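PDB 1OMH: trwC protein from Escherichia coli, which recognises and processes the plasmid's origin-of-transfer DNA as a conjugative relaxase, probably nicking one strand for transfer, this chain being its N-terminal relaxase domain. Local coordinates for residues A115-Q120 and G193-A198. Numbering follows the deposited sequence.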
ATOM      1  N   ALA B 115      -5.021   5.312  -7.408  1.00 23.12           N
ATOM      2  CA  ALA B 115      -6.368   5.876  -7.358  1.00 24.05           C
ATOM      3  C   ALA B 115      -7.386   5.024  -8.118  1.00 23.38           C
ATOM      4  O   ALA B 115      -8.493   4.792  -7.636  1.00 25.15           O
ATOM      5  CB  ALA B 115      -6.360   7.303  -7.911  1.00 21.31           C
ATOM      6  N   ARG B 116      -7.011   4.558  -9.303  1.00 25.07           N
ATOM      7  CA  ARG B 116      -7.910   3.738 -10.105  1.00 26.65           C
ATOM      8  C   ARG B 116      -8.180   2.385  -9.457  1.00 26.43           C
ATOM      9  O   ARG B 116      -9.297   1.863  -9.524  1.00 22.94           O
ATOM     10  CB  ARG B 116      -7.330   3.553 -11.507  1.00 27.70           C
ATOM     11  CG  ARG B 116      -7.331   4.837 -12.325  1.00 32.58           C
ATOM     12  CD  ARG B 116      -6.512   4.684 -13.592  1.00 37.66           C
ATOM     13  NE  ARG B 116      -6.410   5.940 -14.332  1.00 42.05           N
ATOM     14  CZ  ARG B 116      -5.573   6.143 -15.344  1.00 41.09           C
ATOM     15  NH1 ARG B 116      -4.760   5.172 -15.740  1.00 41.69           N
ATOM     16  NH2 ARG B 116      -5.550   7.317 -15.960  1.00 43.24           N
ATOM     17  N   THR B 117      -7.166   1.815  -8.817  1.00 22.39           N
ATOM     18  CA  THR B 117      -7.348   0.527  -8.167  1.00 20.84           C
ATOM     19  C   THR B 117      -8.278   0.692  -6.971  1.00 19.95           C
ATOM     20  O   THR B 117      -9.144  -0.150  -6.727  1.00 18.01           O
ATOM     21  CB  THR B 117      -6.004  -0.056  -7.700  1.00 22.95           C
ATOM     22  OG1 THR B 117      -5.107  -0.125  -8.815  1.00 21.05           O
ATOM     23  CG2 THR B 117      -6.193  -1.456  -7.129  1.00 19.30           C
ATOM     24  N   LEU B 118      -8.111   1.787  -6.232  1.00 18.07           N
ATOM     25  CA  LEU B 118      -8.944   2.032  -5.066  1.00 20.44           C
ATOM     26  C   LEU B 118     -10.404   2.251  -5.455  1.00 20.12           C
ATOM     27  O   LEU B 118     -11.308   2.011  -4.653  1.00 21.21           O
ATOM     28  CB  LEU B 118      -8.410   3.231  -4.272  1.00 19.95           C
ATOM     29  CG  LEU B 118      -7.083   2.975  -3.548  1.00 18.35           C
ATOM     30  CD1 LEU B 118      -6.575   4.258  -2.927  1.00 18.46           C
ATOM     31  CD2 LEU B 118      -7.278   1.903  -2.479  1.00 15.10           C
ATOM     32  N   GLU B 119     -10.636   2.714  -6.677  1.00 23.52           N
ATOM     33  CA  GLU B 119     -12.004   2.927  -7.143  1.00 24.32           C
ATOM     34  C   GLU B 119     -12.675   1.563  -7.224  1.00 24.94           C
ATOM     35  O   GLU B 119     -13.844   1.410  -6.885  1.00 22.34           O
ATOM     36  CB  GLU B 119     -12.019   3.573  -8.527  1.00 23.51           C
ATOM     37  CG  GLU B 119     -11.721   5.064  -8.553  1.00 32.67           C
ATOM     38  CD  GLU B 119     -11.882   5.653  -9.944  1.00 38.30           C
ATOM     39  OE1 GLU B 119     -13.010   5.616 -10.481  1.00 48.20           O
ATOM     40  OE2 GLU B 119     -10.884   6.146 -10.506  1.00 46.87           O
ATOM     41  N   GLN B 120     -11.918   0.568  -7.669  1.00 23.93           N
ATOM     42  CA  GLN B 120     -12.446  -0.778  -7.790  1.00 25.98           C
ATOM     43  C   GLN B 120     -12.573  -1.457  -6.437  1.00 24.97           C
ATOM     44  O   GLN B 120     -13.441  -2.315  -6.234  1.00 23.86           O
ATOM     45  CB  GLN B 120     -11.580  -1.590  -8.755  1.00 26.66           C
ATOM     46  CG  GLN B 120     -11.776  -1.109 -10.191  1.00 31.27           C
ATOM     47  CD  GLN B 120     -10.996  -1.902 -11.217  1.00 33.25           C
ATOM     48  OE1 GLN B 120     -11.052  -3.130 -11.250  1.00 33.78           O
ATOM     49  NE2 GLN B 120     -10.271  -1.196 -12.076  1.00 38.01           N
ATOM     50  N   GLY B 193      -4.177  -6.127  -7.101  1.00 13.61           N
ATOM     51  CA  GLY B 193      -2.760  -5.923  -7.360  1.00 17.68           C
ATOM     52  C   GLY B 193      -2.522  -5.975  -8.862  1.00 21.48           C
ATOM     53  O   GLY B 193      -1.664  -5.270  -9.405  1.00 16.37           O
ATOM     54  N   ALA B 194      -3.302  -6.812  -9.541  1.00 20.25           N
ATOM     55  CA  ALA B 194      -3.183  -6.965 -10.988  1.00 23.16           C
ATOM     56  C   ALA B 194      -3.704  -5.708 -11.673  1.00 21.85           C
ATOM     57  O   ALA B 194      -3.203  -5.308 -12.723  1.00 23.32           O
ATOM     58  CB  ALA B 194      -3.958  -8.196 -11.452  1.00 19.59           C
ATOM     59  N   VAL B 195      -4.711  -5.083 -11.070  1.00 19.97           N
ATOM     60  CA  VAL B 195      -5.274  -3.848 -11.607  1.00 21.40           C
ATOM     61  C   VAL B 195      -4.254  -2.711 -11.475  1.00 22.28           C
ATOM     62  O   VAL B 195      -4.104  -1.885 -12.383  1.00 21.79           O
ATOM     63  CB  VAL B 195      -6.559  -3.440 -10.856  1.00 23.11           C
ATOM     64  CG1 VAL B 195      -7.072  -2.112 -11.388  1.00 24.30           C
ATOM     65  CG2 VAL B 195      -7.626  -4.532 -11.008  1.00 28.19           C
ATOM     66  N   TYR B 196      -3.565  -2.657 -10.335  1.00 15.52           N
ATOM     67  CA  TYR B 196      -2.550  -1.623 -10.116  1.00 16.56           C
ATOM     68  C   TYR B 196      -1.448  -1.821 -11.153  1.00 12.88           C
ATOM     69  O   TYR B 196      -0.996  -0.877 -11.798  1.00 15.91           O
ATOM     70  CB  TYR B 196      -1.957  -1.742  -8.707  1.00 15.09           C
ATOM     71  CG  TYR B 196      -0.657  -0.982  -8.513  1.00 14.33           C
ATOM     72  CD1 TYR B 196      -0.648   0.401  -8.311  1.00 14.94           C
ATOM     73  CD2 TYR B 196       0.562  -1.648  -8.550  1.00 16.36           C
ATOM     74  CE1 TYR B 196       0.564   1.104  -8.151  1.00 17.63           C
ATOM     75  CE2 TYR B 196       1.766  -0.968  -8.396  1.00 18.11           C
ATOM     76  CZ  TYR B 196       1.764   0.406  -8.199  1.00 17.70           C
ATOM     77  OH  TYR B 196       2.966   1.066  -8.070  1.00 16.84           O
ATOM     78  N   ASN B 197      -1.028  -3.067 -11.307  1.00 15.66           N
ATOM     79  CA  ASN B 197       0.016  -3.432 -12.258  1.00 21.72           C
ATOM     80  C   ASN B 197      -0.344  -2.975 -13.677  1.00 24.24           C
ATOM     81  O   ASN B 197       0.466  -2.352 -14.367  1.00 20.49           O
ATOM     82  CB  ASN B 197       0.210  -4.949 -12.241  1.00 27.06           C
ATOM     83  CG  ASN B 197       1.630  -5.363 -12.563  1.00 40.66           C
ATOM     84  OD1 ASN B 197       1.863  -6.435 -13.122  1.00 43.25           O
ATOM     85  ND2 ASN B 197       2.593  -4.524 -12.194  1.00 45.07           N
ATOM     86  N   ALA B 198      -1.561  -3.296 -14.107  1.00 21.87           N
ATOM     87  CA  ALA B 198      -2.042  -2.930 -15.439  1.00 21.05           C
ATOM     88  C   ALA B 198      -2.064  -1.421 -15.663  1.00 22.46           C
ATOM     89  O   ALA B 198      -1.538  -0.934 -16.663  1.00 21.12           O
ATOM     90  CB  ALA B 198      -3.447  -3.504 -15.668  1.00 16.98           C
TER
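The flat carboxamide of Gln120 presents one face to Val195, whose two methyls sit over it: CG1 lies 3.4 Å from Gln120 NE2, and CG2 lies 3.7 Å from Gln120 OE1. Val195 CG1 is anti to its backbone N (chi1 177°), which spreads the isopropyl fork across the amide rather than pointing one branch at it. The other flat group, the ring of Tyr196, turns away from segment 115-120, meets the ring of Phe88 with planes at about 55°, and hydrogen-bonds through OH to His110 ND1, further back along helix 104-122. What Tyr196 offers to Thr117 is its stem: Thr117 OG1 comes 3.2 Å from Tyr196 CA and 3.5 Å from Tyr196 CB. This hydroxyl is already bonded to Ala113 O in its own helix, consistent with its resting on these carbons without a bond across the contact. With an alanine in place of Gln120, the Val195 methyls would probably lose their amide cover and a gap would open beside them, between the helices. The two segments run roughly antiparallel, at 149°, with axes 8.8 Å apart. Salt bridges from Arg116 to Glu199 and Glu203 extend the pairing of helices 104-122 and 189-206, while Thr117 and Leu118 rest on strand 81-89 of the central antiparallel sheet, which also carries His150, His161 and His163, metal ligands in other structures of this protein but metal-free here.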